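Local coordinates for protein aminotransferase (Neisseria meningitidis Z2491, PDB 3JTX) that probably transfers amino groups between amino acids and keto acids, using pyridoxal phosphate held as a Schiff base on a lysine, as in class I and II aminotransferases, at residues A[108-113]-A[268-273]; A[141-146]-A[166-171]; A[195-198]-A[203-206]. One frame throughout, in Å; residues are numbered along the deposited sequence.

Contact 1: residues A[108-113]-A[268-273]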
ATOM      1  N   VAL A 108      -5.262 -11.735   1.819  1.00 15.86           N
ATOM      2  CA  VAL A 108      -6.287 -12.265   2.719  1.00 16.72           C
ATOM      3  C   VAL A 108      -7.655 -11.616   2.457  1.00 18.18           C
ATOM      4  O   VAL A 108      -8.683 -12.322   2.362  1.00 17.93           O
ATOM      5  CB  VAL A 108      -5.859 -12.108   4.191  1.00 16.59           C
ATOM      6  CG1 VAL A 108      -7.030 -12.404   5.153  1.00 16.18           C
ATOM      7  CG2 VAL A 108      -4.673 -13.019   4.464  1.00 15.29           C
ATOM      8  N   GLN A 109      -7.682 -10.292   2.284  1.00 19.12           N
ATOM      9  CA  GLN A 109      -8.973  -9.629   2.019  1.00 20.37           C
ATOM     10  C   GLN A 109      -9.661 -10.225   0.779  1.00 21.12           C
ATOM     11  O   GLN A 109     -10.880 -10.447   0.805  1.00 21.06           O
ATOM     12  CB  GLN A 109      -8.847  -8.105   1.850  1.00 20.14           C
ATOM     13  CG  GLN A 109      -8.172  -7.362   2.983  1.00 20.15           C
ATOM     14  CD  GLN A 109      -8.603  -7.821   4.364  1.00 20.97           C
ATOM     15  OE1 GLN A 109      -9.749  -7.599   4.780  1.00 23.71           O
ATOM     16  NE2 GLN A 109      -7.685  -8.469   5.093  1.00 18.38           N
ATOM     17  N   THR A 110      -8.896 -10.504  -0.276  1.00 21.80           N
ATOM     18  CA  THR A 110      -9.452 -11.081  -1.507  1.00 22.88           C
ATOM     19  C   THR A 110      -9.948 -12.527  -1.335  1.00 23.93           C
ATOM     20  O   THR A 110     -10.854 -12.977  -2.048  1.00 25.16           O
ATOM     21  CB  THR A 110      -8.432 -11.086  -2.665  1.00 22.59           C
ATOM     22  OG1 THR A 110      -7.470 -12.135  -2.466  1.00 22.13           O
ATOM     23  CG2 THR A 110      -7.702  -9.737  -2.790  1.00 22.72           C
ATOM     24  N   VAL A 111      -9.356 -13.264  -0.408  1.00 25.14           N
ATOM     25  CA  VAL A 111      -9.754 -14.645  -0.169  1.00 26.26           C
ATOM     26  C   VAL A 111     -11.038 -14.745   0.670  1.00 28.05           C
ATOM     27  O   VAL A 111     -11.827 -15.675   0.492  1.00 28.95           O
ATOM     28  CB  VAL A 111      -8.584 -15.429   0.465  1.00 26.68           C
ATOM     29  CG1 VAL A 111      -9.041 -16.801   0.934  1.00 27.00           C
ATOM     30  CG2 VAL A 111      -7.429 -15.527  -0.562  1.00 25.31           C
ATOM     31  N   LEU A 112     -11.257 -13.785   1.564  1.00 29.55           N
ATOM     32  CA  LEU A 112     -12.413 -13.784   2.448  1.00 31.28           C
ATOM     33  C   LEU A 112     -13.562 -12.983   1.798  1.00 33.91           C
ATOM     34  O   LEU A 112     -13.373 -11.861   1.339  1.00 35.03           O
ATOM     35  CB  LEU A 112     -12.007 -13.231   3.823  1.00 30.76           C
ATOM     36  CG  LEU A 112     -10.890 -14.017   4.539  1.00 28.72           C
ATOM     37  CD1 LEU A 112     -10.489 -13.355   5.840  1.00 26.43           C
ATOM     38  CD2 LEU A 112     -11.306 -15.484   4.808  1.00 27.63           C
ATOM     39  N   ASN A 113     -14.739 -13.599   1.704  1.00 36.68           N
ATOM     40  CA  ASN A 113     -15.907 -12.990   1.021  1.00 38.49           C
ATOM     41  C   ASN A 113     -17.202 -13.468   1.683  1.00 39.65           C
ATOM     42  O   ASN A 113     -18.088 -13.999   1.002  1.00 40.85           O
ATOM     43  CB  ASN A 113     -15.922 -13.363  -0.471  1.00 38.56           C
ATOM     44  N   LEU A 268      -3.414  -9.300  -9.078  1.00 14.98           N
ATOM     45  CA  LEU A 268      -2.957  -8.116  -9.805  1.00 15.41           C
ATOM     46  C   LEU A 268      -4.117  -7.151 -10.113  1.00 15.33           C
ATOM     47  O   LEU A 268      -3.973  -5.933  -9.969  1.00 15.98           O
ATOM     48  CB  LEU A 268      -2.233  -8.516 -11.100  1.00 15.26           C
ATOM     49  CG  LEU A 268      -1.848  -7.355 -12.023  1.00 15.83           C
ATOM     50  CD1 LEU A 268      -0.875  -6.421 -11.301  1.00 13.57           C
ATOM     51  CD2 LEU A 268      -1.246  -7.901 -13.362  1.00 14.94           C
ATOM     52  N   LEU A 269      -5.259  -7.685 -10.538  1.00 15.65           N
ATOM     53  CA  LEU A 269      -6.416  -6.850 -10.868  1.00 16.32           C
ATOM     54  C   LEU A 269      -6.856  -6.049  -9.637  1.00 16.02           C
ATOM     55  O   LEU A 269      -7.087  -4.847  -9.705  1.00 15.31           O
ATOM     56  CB  LEU A 269      -7.582  -7.705 -11.388  1.00 16.66           C
ATOM     57  CG  LEU A 269      -8.863  -6.955 -11.788  1.00 18.90           C
ATOM     58  CD1 LEU A 269      -8.586  -5.838 -12.839  1.00 19.04           C
ATOM     59  CD2 LEU A 269      -9.911  -7.967 -12.314  1.00 21.05           C
ATOM     60  N   TYR A 270      -6.972  -6.737  -8.512  1.00 15.87           N
ATOM     61  CA  TYR A 270      -7.317  -6.100  -7.251  1.00 15.77           C
ATOM     62  C   TYR A 270      -6.298  -5.021  -6.874  1.00 15.79           C
ATOM     63  O   TYR A 270      -6.691  -3.945  -6.413  1.00 15.77           O
ATOM     64  CB  TYR A 270      -7.374  -7.158  -6.144  1.00 16.21           C
ATOM     65  CG  TYR A 270      -7.692  -6.630  -4.768  1.00 16.06           C
ATOM     66  CD1 TYR A 270      -8.998  -6.588  -4.307  1.00 18.16           C
ATOM     67  CD2 TYR A 270      -6.690  -6.242  -3.908  1.00 17.98           C
ATOM     68  CE1 TYR A 270      -9.303  -6.122  -3.020  1.00 19.53           C
ATOM     69  CE2 TYR A 270      -6.986  -5.760  -2.636  1.00 19.29           C
ATOM     70  CZ  TYR A 270      -8.300  -5.717  -2.199  1.00 19.59           C
ATOM     71  OH  TYR A 270      -8.587  -5.240  -0.918  1.00 24.58           O
ATOM     72  N   ARG A 271      -5.008  -5.310  -7.084  1.00 15.09           N
ATOM     73  CA  ARG A 271      -3.932  -4.421  -6.683  1.00 15.12           C
ATOM     74  C   ARG A 271      -3.878  -3.158  -7.539  1.00 14.71           C
ATOM     75  O   ARG A 271      -3.373  -2.132  -7.085  1.00 15.55           O
ATOM     76  CB  ARG A 271      -2.577  -5.140  -6.682  1.00 14.85           C
ATOM     77  CG  ARG A 271      -2.461  -6.188  -5.582  1.00 17.07           C
ATOM     78  CD  ARG A 271      -1.227  -7.056  -5.734  1.00 17.11           C
ATOM     79  NE  ARG A 271      -0.034  -6.274  -5.471  1.00 15.27           N
ATOM     80  CZ  ARG A 271       0.376  -5.888  -4.275  1.00 14.53           C
ATOM     81  NH1 ARG A 271      -0.292  -6.227  -3.180  1.00 16.61           N
ATOM     82  NH2 ARG A 271       1.472  -5.169  -4.175  1.00 15.56           N
ATOM     83  N   THR A 272      -4.421  -3.208  -8.752  1.00 14.51           N
ATOM     84  CA  THR A 272      -4.494  -1.997  -9.577  1.00 14.28           C
ATOM     85  C   THR A 272      -5.407  -0.969  -8.929  1.00 14.06           C
ATOM     86  O   THR A 272      -5.141   0.230  -9.015  1.00 14.00           O
ATOM     87  CB  THR A 272      -4.890  -2.253 -11.060  1.00 14.33           C
ATOM     88  OG1 THR A 272      -6.276  -2.601 -11.160  1.00 18.11           O
ATOM     89  CG2 THR A 272      -4.011  -3.341 -11.653  1.00 12.25           C
ATOM     90  N   TYR A 273      -6.440  -1.429  -8.221  1.00 12.70           N
ATOM     91  CA  TYR A 273      -7.320  -0.521  -7.484  1.00 12.44           C
ATOM     92  C   TYR A 273      -6.782  -0.198  -6.092  1.00 13.24           C
ATOM     93  O   TYR A 273      -6.895   0.949  -5.631  1.00 13.92           O
ATOM     94  CB  TYR A 273      -8.734  -1.106  -7.397  1.00 12.90           C
ATOM     95  CG  TYR A 273      -9.454  -1.096  -8.725  1.00 12.98           C
ATOM     96  CD1 TYR A 273     -10.151   0.023  -9.137  1.00 14.26           C
ATOM     97  CD2 TYR A 273      -9.410  -2.193  -9.576  1.00 14.57           C
ATOM     98  CE1 TYR A 273     -10.808   0.070 -10.363  1.00 15.06           C
ATOM     99  CE2 TYR A 273     -10.064  -2.163 -10.817  1.00 14.28           C
ATOM    100  CZ  TYR A 273     -10.759  -1.032 -11.200  1.00 14.50           C
ATOM    101  OH  TYR A 273     -11.413  -1.002 -12.410  1.00 17.82           O
TER
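Thr-110 and Tyr-270 meet where two helices of the large domain of a fold-type I, pyridoxal-phosphate-dependent aminotransferase come together, and the pair is a compact example of a CH-pi contact between helices. The methyl CG2 of Thr-110 stands over the middle of one ring face, 3.6 Å from the ring centroid and only 10° off the normal, so all six ring carbons lie at similar range. Two torsions prepare this. Tyr-270 extends CG anti to its own N (chi1 179°), which carries the ring out from helix 261-274 toward helix 100-111. Thr-110 has OG1 between N and the carbonyl carbon (chi1 76°), hydrogen-bonded to Phe-107 O one turn earlier, and this leaves CG2 to face the ring. The hydroxyl is thus satisfied inside its own helix while the methyl does the packing. Phe-105 of the second subunit meets the Tyr-270 ring edge-to-face, which places the contact at the dimer interface. The NE2 of Gln-109 turns away to Ala-136 O and Phe-105 O of the same chain; toward the tyrosine the residue offers its CB, 4.0 Å from Tyr-270 OH.

Contact 2: residues A[141-146]-A[166-171]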
ATOM      1  N   GLY A 141     -13.286 -10.284   7.892  1.00 22.31           N
ATOM      2  CA  GLY A 141     -14.532 -10.982   8.225  1.00 22.76           C
ATOM      3  C   GLY A 141     -14.386 -12.488   8.375  1.00 22.63           C
ATOM      4  O   GLY A 141     -15.380 -13.206   8.400  1.00 23.28           O
ATOM      5  N   GLY A 142     -13.150 -12.968   8.488  1.00 22.43           N
ATOM      6  CA  GLY A 142     -12.893 -14.390   8.670  1.00 22.09           C
ATOM      7  C   GLY A 142     -12.739 -14.737  10.131  1.00 22.21           C
ATOM      8  O   GLY A 142     -12.620 -13.862  10.987  1.00 22.57           O
ATOM      9  N   GLU A 143     -12.735 -16.034  10.406  1.00 22.07           N
ATOM     10  CA  GLU A 143     -12.555 -16.576  11.731  1.00 22.19           C
ATOM     11  C   GLU A 143     -11.128 -17.122  11.790  1.00 22.09           C
ATOM     12  O   GLU A 143     -10.732 -17.900  10.909  1.00 22.07           O
ATOM     13  CB  GLU A 143     -13.566 -17.703  11.887  1.00 22.59           C
ATOM     14  CG  GLU A 143     -13.911 -18.096  13.255  1.00 25.01           C
ATOM     15  CD  GLU A 143     -15.041 -19.108  13.252  1.00 26.72           C
ATOM     16  OE1 GLU A 143     -14.811 -20.256  12.821  1.00 28.57           O
ATOM     17  OE2 GLU A 143     -16.159 -18.739  13.657  1.00 28.38           O
ATOM     18  N   ILE A 144     -10.342 -16.715  12.788  1.00 21.13           N
ATOM     19  CA  ILE A 144      -8.967 -17.213  12.900  1.00 20.88           C
ATOM     20  C   ILE A 144      -8.897 -18.435  13.819  1.00 21.22           C
ATOM     21  O   ILE A 144      -9.493 -18.448  14.901  1.00 20.79           O
ATOM     22  CB  ILE A 144      -7.950 -16.123  13.329  1.00 21.43           C
ATOM     23  CG1 ILE A 144      -6.524 -16.698  13.253  1.00 22.39           C
ATOM     24  CG2 ILE A 144      -8.275 -15.573  14.737  1.00 21.41           C
ATOM     25  CD1 ILE A 144      -5.446 -15.705  12.911  1.00 26.41           C
ATOM     26  N   HIS A 145      -8.198 -19.470  13.351  1.00 20.12           N
ATOM     27  CA  HIS A 145      -8.024 -20.698  14.087  1.00 20.01           C
ATOM     28  C   HIS A 145      -6.541 -21.006  14.181  1.00 19.96           C
ATOM     29  O   HIS A 145      -5.775 -20.640  13.295  1.00 19.40           O
ATOM     30  CB  HIS A 145      -8.805 -21.830  13.425  1.00 20.42           C
ATOM     31  CG  HIS A 145     -10.289 -21.667  13.537  1.00 20.65           C
ATOM     32  ND1 HIS A 145     -11.037 -22.317  14.494  1.00 21.58           N
ATOM     33  CD2 HIS A 145     -11.159 -20.904  12.835  1.00 20.60           C
ATOM     34  CE1 HIS A 145     -12.308 -21.979  14.364  1.00 21.54           C
ATOM     35  NE2 HIS A 145     -12.409 -21.122  13.365  1.00 22.83           N
ATOM     36  N   PHE A 146      -6.136 -21.647  15.273  1.00 19.99           N
ATOM     37  CA  PHE A 146      -4.724 -21.757  15.632  1.00 20.68           C
ATOM     38  C   PHE A 146      -4.228 -23.195  15.699  1.00 20.87           C
ATOM     39  O   PHE A 146      -4.826 -24.034  16.364  1.00 22.01           O
ATOM     40  CB  PHE A 146      -4.479 -21.019  16.961  1.00 20.59           C
ATOM     41  CG  PHE A 146      -4.657 -19.527  16.854  1.00 20.56           C
ATOM     42  CD1 PHE A 146      -3.709 -18.748  16.205  1.00 19.89           C
ATOM     43  CD2 PHE A 146      -5.768 -18.902  17.397  1.00 20.14           C
ATOM     44  CE1 PHE A 146      -3.875 -17.375  16.088  1.00 21.31           C
ATOM     45  CE2 PHE A 146      -5.942 -17.537  17.282  1.00 21.00           C
ATOM     46  CZ  PHE A 146      -4.988 -16.763  16.643  1.00 20.79           C
ATOM     47  N   TRP A 166     -11.814 -27.333   9.144  1.00 20.29           N
ATOM     48  CA  TRP A 166     -11.096 -27.577   7.878  1.00 19.99           C
ATOM     49  C   TRP A 166     -12.004 -27.395   6.671  1.00 20.11           C
ATOM     50  O   TRP A 166     -11.594 -26.812   5.677  1.00 18.72           O
ATOM     51  CB  TRP A 166     -10.435 -28.961   7.818  1.00 19.97           C
ATOM     52  CG  TRP A 166      -9.158 -29.066   8.563  1.00 20.06           C
ATOM     53  CD1 TRP A 166      -8.890 -29.900   9.609  1.00 20.38           C
ATOM     54  CD2 TRP A 166      -7.964 -28.295   8.346  1.00 19.78           C
ATOM     55  NE1 TRP A 166      -7.607 -29.690  10.061  1.00 22.22           N
ATOM     56  CE2 TRP A 166      -7.014 -28.717   9.297  1.00 20.46           C
ATOM     57  CE3 TRP A 166      -7.606 -27.300   7.433  1.00 20.79           C
ATOM     58  CZ2 TRP A 166      -5.733 -28.166   9.370  1.00 21.17           C
ATOM     59  CZ3 TRP A 166      -6.337 -26.746   7.506  1.00 21.10           C
ATOM     60  CH2 TRP A 166      -5.416 -27.179   8.471  1.00 21.60           C
ATOM     61  N   LYS A 167     -13.246 -27.873   6.765  1.00 20.79           N
ATOM     62  CA  LYS A 167     -14.171 -27.768   5.641  1.00 21.38           C
ATOM     63  C   LYS A 167     -14.500 -26.321   5.253  1.00 21.39           C
ATOM     64  O   LYS A 167     -14.872 -26.079   4.110  1.00 21.12           O
ATOM     65  CB  LYS A 167     -15.448 -28.548   5.917  1.00 21.93           C
ATOM     66  CG  LYS A 167     -15.263 -30.060   5.864  1.00 24.25           C
ATOM     67  CD  LYS A 167     -16.541 -30.791   6.277  1.00 27.58           C
ATOM     68  CE  LYS A 167     -16.424 -32.293   6.036  1.00 29.80           C
ATOM     69  NZ  LYS A 167     -17.689 -33.020   6.334  1.00 31.89           N
ATOM     70  N   ARG A 168     -14.347 -25.386   6.199  1.00 20.87           N
ATOM     71  CA  ARG A 168     -14.569 -23.958   5.970  1.00 20.69           C
ATOM     72  C   ARG A 168     -13.263 -23.163   5.776  1.00 19.39           C
ATOM     73  O   ARG A 168     -13.312 -21.938   5.707  1.00 18.40           O
ATOM     74  CB  ARG A 168     -15.283 -23.318   7.179  1.00 20.84           C
ATOM     75  CG  ARG A 168     -16.590 -23.928   7.571  1.00 24.24           C
ATOM     76  CD  ARG A 168     -17.323 -23.088   8.632  1.00 24.73           C
ATOM     77  NE  ARG A 168     -16.828 -23.338   9.985  1.00 25.22           N
ATOM     78  CZ  ARG A 168     -16.222 -22.448  10.768  1.00 24.95           C
ATOM     79  NH1 ARG A 168     -15.997 -21.206  10.363  1.00 25.35           N
ATOM     80  NH2 ARG A 168     -15.833 -22.811  11.980  1.00 24.89           N
ATOM     81  N   THR A 169     -12.111 -23.835   5.748  1.00 18.37           N
ATOM     82  CA  THR A 169     -10.828 -23.135   5.748  1.00 17.61           C
ATOM     83  C   THR A 169     -10.421 -22.715   4.342  1.00 17.40           C
ATOM     84  O   THR A 169     -10.284 -23.551   3.449  1.00 17.37           O
ATOM     85  CB  THR A 169      -9.720 -23.983   6.401  1.00 17.84           C
ATOM     86  OG1 THR A 169     -10.024 -24.160   7.788  1.00 17.74           O
ATOM     87  CG2 THR A 169      -8.335 -23.306   6.265  1.00 16.27           C
ATOM     88  N   LYS A 170     -10.191 -21.416   4.157  1.00 17.29           N
ATOM     89  CA  LYS A 170      -9.889 -20.862   2.840  1.00 17.06           C
ATOM     90  C   LYS A 170      -8.403 -20.650   2.619  1.00 16.66           C
ATOM     91  O   LYS A 170      -7.936 -20.602   1.479  1.00 15.94           O
ATOM     92  CB  LYS A 170     -10.623 -19.521   2.648  1.00 17.47           C
ATOM     93  CG  LYS A 170     -12.143 -19.576   2.898  1.00 18.87           C
ATOM     94  CD  LYS A 170     -12.865 -20.529   1.950  1.00 21.60           C
ATOM     95  CE  LYS A 170     -14.314 -20.740   2.365  1.00 24.18           C
ATOM     96  NZ  LYS A 170     -14.965 -21.864   1.611  1.00 23.55           N
ATOM     97  N   LEU A 171      -7.656 -20.494   3.707  1.00 15.80           N
ATOM     98  CA  LEU A 171      -6.235 -20.203   3.618  1.00 15.84           C
ATOM     99  C   LEU A 171      -5.553 -20.690   4.887  1.00 16.00           C
ATOM    100  O   LEU A 171      -6.143 -20.674   5.966  1.00 15.56           O
ATOM    101  CB  LEU A 171      -6.007 -18.696   3.429  1.00 15.08           C
ATOM    102  CG  LEU A 171      -4.580 -18.199   3.201  1.00 16.09           C
ATOM    103  CD1 LEU A 171      -4.524 -17.080   2.173  1.00 17.41           C
ATOM    104  CD2 LEU A 171      -3.941 -17.759   4.534  1.00 17.05           C
TER
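Glu-143 and Arg-168 reach each other through different torsions: the glutamate sets CG anti to its N (chi1 -159°) and runs extended to its carboxylate, whereas the arginine chain bends at chi3 (-81°) and presents the end of its guanidinium. Both terminal nitrogens then converge on a single oxygen. Arg-168 NH2 donates to Glu-143 OE1 at 2.9 Å, and OE1 receives it on its syn lone pair; Arg-168 NH1 lies 2.9 Å from the same OE1 but approaches from above the carboxylate plane. Because OE1 sits almost exactly in the guanidinium plane while the two flat groups stand 88° apart, this salt bridge is an end-on grip on one atom, unlike the coplanar pairing in which each nitrogen takes its own oxygen.

A third donor completes the set. His-145, two residues along the strand, directs NE2 to Glu-143 OE1 at 2.6 Å; OE1 lies in the imidazole plane, while NE2 reaches it on the anti side, tilted out of the carboxylate plane. Three N-H groups on one oxygen should concentrate negative charge there and help fix the carboxylate's rotation. The arginine is further restrained by Glu-164, which bridges to its NE, and by Lys-120 O, which accepts from NH1; His-145 ND1 bonds to a bound glycerol, probably from the crystallisation liquor.

The cluster lies at the surface and spans strand 122-127, which runs between strands 143-148 and 169-175. It joins the outermost strand of the seven-stranded mixed sheet to the turn between helix 163-167 and strand 169-175, in the large domain characteristic of fold-type I aminotransferases.

Contact 3: residues A[195-198]-A[203-206]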
ATOM      1  N   ASP A 195      -0.992 -32.568   1.827  1.00 14.92           N
ATOM      2  CA  ASP A 195      -2.029 -33.587   1.853  1.00 15.50           C
ATOM      3  C   ASP A 195      -3.350 -32.992   2.381  1.00 15.23           C
ATOM      4  O   ASP A 195      -4.420 -33.284   1.841  1.00 15.31           O
ATOM      5  CB  ASP A 195      -1.586 -34.801   2.670  1.00 15.42           C
ATOM      6  CG  ASP A 195      -0.474 -35.632   1.966  1.00 17.26           C
ATOM      7  OD1 ASP A 195      -0.326 -35.560   0.736  1.00 18.14           O
ATOM      8  OD2 ASP A 195       0.254 -36.367   2.645  1.00 17.44           O
ATOM      9  N   LEU A 196      -3.276 -32.157   3.416  1.00 15.22           N
ATOM     10  CA  LEU A 196      -4.464 -31.441   3.903  1.00 15.71           C
ATOM     11  C   LEU A 196      -5.058 -30.530   2.820  1.00 15.62           C
ATOM     12  O   LEU A 196      -6.280 -30.460   2.650  1.00 16.51           O
ATOM     13  CB  LEU A 196      -4.149 -30.657   5.185  1.00 15.46           C
ATOM     14  CG  LEU A 196      -4.069 -31.498   6.469  1.00 17.46           C
ATOM     15  CD1 LEU A 196      -3.338 -30.745   7.537  1.00 15.39           C
ATOM     16  CD2 LEU A 196      -5.465 -31.918   6.952  1.00 17.59           C
ATOM     17  N   GLN A 197      -4.197 -29.861   2.056  1.00 15.72           N
ATOM     18  CA  GLN A 197      -4.653 -29.058   0.927  1.00 15.69           C
ATOM     19  C   GLN A 197      -5.408 -29.901  -0.106  1.00 15.95           C
ATOM     20  O   GLN A 197      -6.454 -29.478  -0.615  1.00 15.66           O
ATOM     21  CB  GLN A 197      -3.484 -28.319   0.266  1.00 15.66           C
ATOM     22  CG  GLN A 197      -3.914 -27.327  -0.812  1.00 16.51           C
ATOM     23  CD  GLN A 197      -2.741 -26.563  -1.395  1.00 18.06           C
ATOM     24  OE1 GLN A 197      -1.790 -27.176  -1.887  1.00 18.15           O
ATOM     25  NE2 GLN A 197      -2.782 -25.221  -1.310  1.00 16.56           N
ATOM     26  N   ASP A 198      -4.891 -31.084  -0.430  1.00 16.31           N
ATOM     27  CA  ASP A 198      -5.574 -31.949  -1.396  1.00 17.36           C
ATOM     28  C   ASP A 198      -6.928 -32.366  -0.880  1.00 17.41           C
ATOM     29  O   ASP A 198      -7.853 -32.526  -1.647  1.00 17.11           O
ATOM     30  CB  ASP A 198      -4.749 -33.210  -1.717  1.00 17.49           C
ATOM     31  CG  ASP A 198      -3.543 -32.902  -2.576  1.00 18.29           C
ATOM     32  OD1 ASP A 198      -3.551 -31.868  -3.255  1.00 19.60           O
ATOM     33  OD2 ASP A 198      -2.578 -33.681  -2.568  1.00 20.37           O
ATOM     34  N   ILE A 203      -5.870 -22.369   0.163  1.00 13.96           N
ATOM     35  CA  ILE A 203      -4.674 -21.773  -0.399  1.00 13.92           C
ATOM     36  C   ILE A 203      -3.629 -21.786   0.690  1.00 14.21           C
ATOM     37  O   ILE A 203      -3.965 -21.607   1.857  1.00 14.22           O
ATOM     38  CB  ILE A 203      -4.963 -20.310  -0.828  1.00 13.70           C
ATOM     39  CG1 ILE A 203      -5.906 -20.309  -2.025  1.00 13.96           C
ATOM     40  CG2 ILE A 203      -3.683 -19.545  -1.149  1.00 11.72           C
ATOM     41  CD1 ILE A 203      -6.629 -18.974  -2.232  1.00 15.84           C
ATOM     42  N   ILE A 204      -2.373 -22.023   0.331  1.00 14.03           N
ATOM     43  CA  ILE A 204      -1.262 -21.910   1.295  1.00 14.50           C
ATOM     44  C   ILE A 204      -0.489 -20.621   1.052  1.00 14.90           C
ATOM     45  O   ILE A 204      -0.077 -20.349  -0.085  1.00 14.92           O
ATOM     46  CB  ILE A 204      -0.283 -23.112   1.181  1.00 14.78           C
ATOM     47  CG1 ILE A 204      -0.988 -24.400   1.617  1.00 14.78           C
ATOM     48  CG2 ILE A 204       0.973 -22.869   2.040  1.00 14.78           C
ATOM     49  CD1 ILE A 204      -0.236 -25.689   1.213  1.00 14.04           C
ATOM     50  N   ALA A 205      -0.334 -19.815   2.105  1.00 14.88           N
ATOM     51  CA  ALA A 205       0.454 -18.600   2.065  1.00 15.33           C
ATOM     52  C   ALA A 205       1.650 -18.798   2.999  1.00 15.99           C
ATOM     53  O   ALA A 205       1.481 -18.967   4.222  1.00 16.31           O
ATOM     54  CB  ALA A 205      -0.408 -17.366   2.485  1.00 15.20           C
ATOM     55  N   SER A 206       2.848 -18.812   2.416  1.00 16.01           N
ATOM     56  CA  SER A 206       4.076 -19.059   3.152  1.00 15.45           C
ATOM     57  C   SER A 206       4.925 -17.792   3.293  1.00 15.56           C
ATOM     58  O   SER A 206       5.431 -17.254   2.308  1.00 15.81           O
ATOM     59  CB  SER A 206       4.878 -20.170   2.479  1.00 16.54           C
ATOM     60  OG  SER A 206       5.948 -20.586   3.306  1.00 16.03           O
TER
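Gln-197 and Ile-204 make most of this contact by van der Waals packing of an amide against a branched aliphatic chain. Gln-197 has CG anti to its N (chi1 -173°) and continues extended at chi2, so the amide is carried straight out from helix 187-200 to the strand. There NE2 comes to 3.5 Å from Ile-204 CG1, while the carbon CD lies 3.7 Å from Ile-204 CD1. The carboxamide oxygen is engaged too, with OE1 3.8 Å from the same CD1. Ile-204 meets it with its longer branch: CG1 lies anti to the carbonyl carbon (chi1 -66°), and chi2 near 165° lays the CG1-CD1 bond over the flat side of the carboxamide, CG1 toward NE2 and CD1 nearly equidistant from CD, OE1 and NE2. Ile-203 contributes backbone, its CA lying 4.0 Å from Gln-197 NE2, while its side chain leaves from the other side of the strand and packs on Met-2 of the second subunit.

Polar bonds to residues beyond the two segments explain how a buried amide can lie against aliphatic carbon. Gln-197 NE2 donates to Phe-202 O, just ahead of the strand, and weakly to Lys-236 O, and OE1 accepts from Arg-232 NH2. That same NH2 of Arg-232, outside both segments, also pairs with the carboxylate of Asp-198. These partners probably fix which way round the carboxamide sits.

The whole belongs to a beta-alpha-beta unit: strand 169-175, helix 187-200, then strand 203-207, parallel to the first and adjacent to it. Ile-204 also packs on Trp-190 and Phe-194 of the same helix and on Leu-237 of strand 237-242, the next strand in the sheet, while Ala-205 faces Leu-171 and Phe-173 of strand 169-175.

Overall arrangement
Contacts 2 and 3 lie on strands of one large-domain sheet, and contact 1 joins two helices, one of which packs on that sheet. Contacts 2 and 3, centres about 12 Å apart, follow in series and meet on neighbouring parallel strands: Lys-170 O lies 3.0 Å from Ile-203 N, a probable hydrogen bond. Both nest within the loop closed by contact 1, whose centre is about 17 Å from contact 2 and 19 Å from contact 3. Val-111 of contact 1 touches both others, with CG1 3.6 Å from Lys-170 CB and CG2 3.9 Å from Ile-203 CD1. The cofactor-bearing Lys-245 follows strand 237-242, the neighbour of strand 203-207, and also falls within that loop.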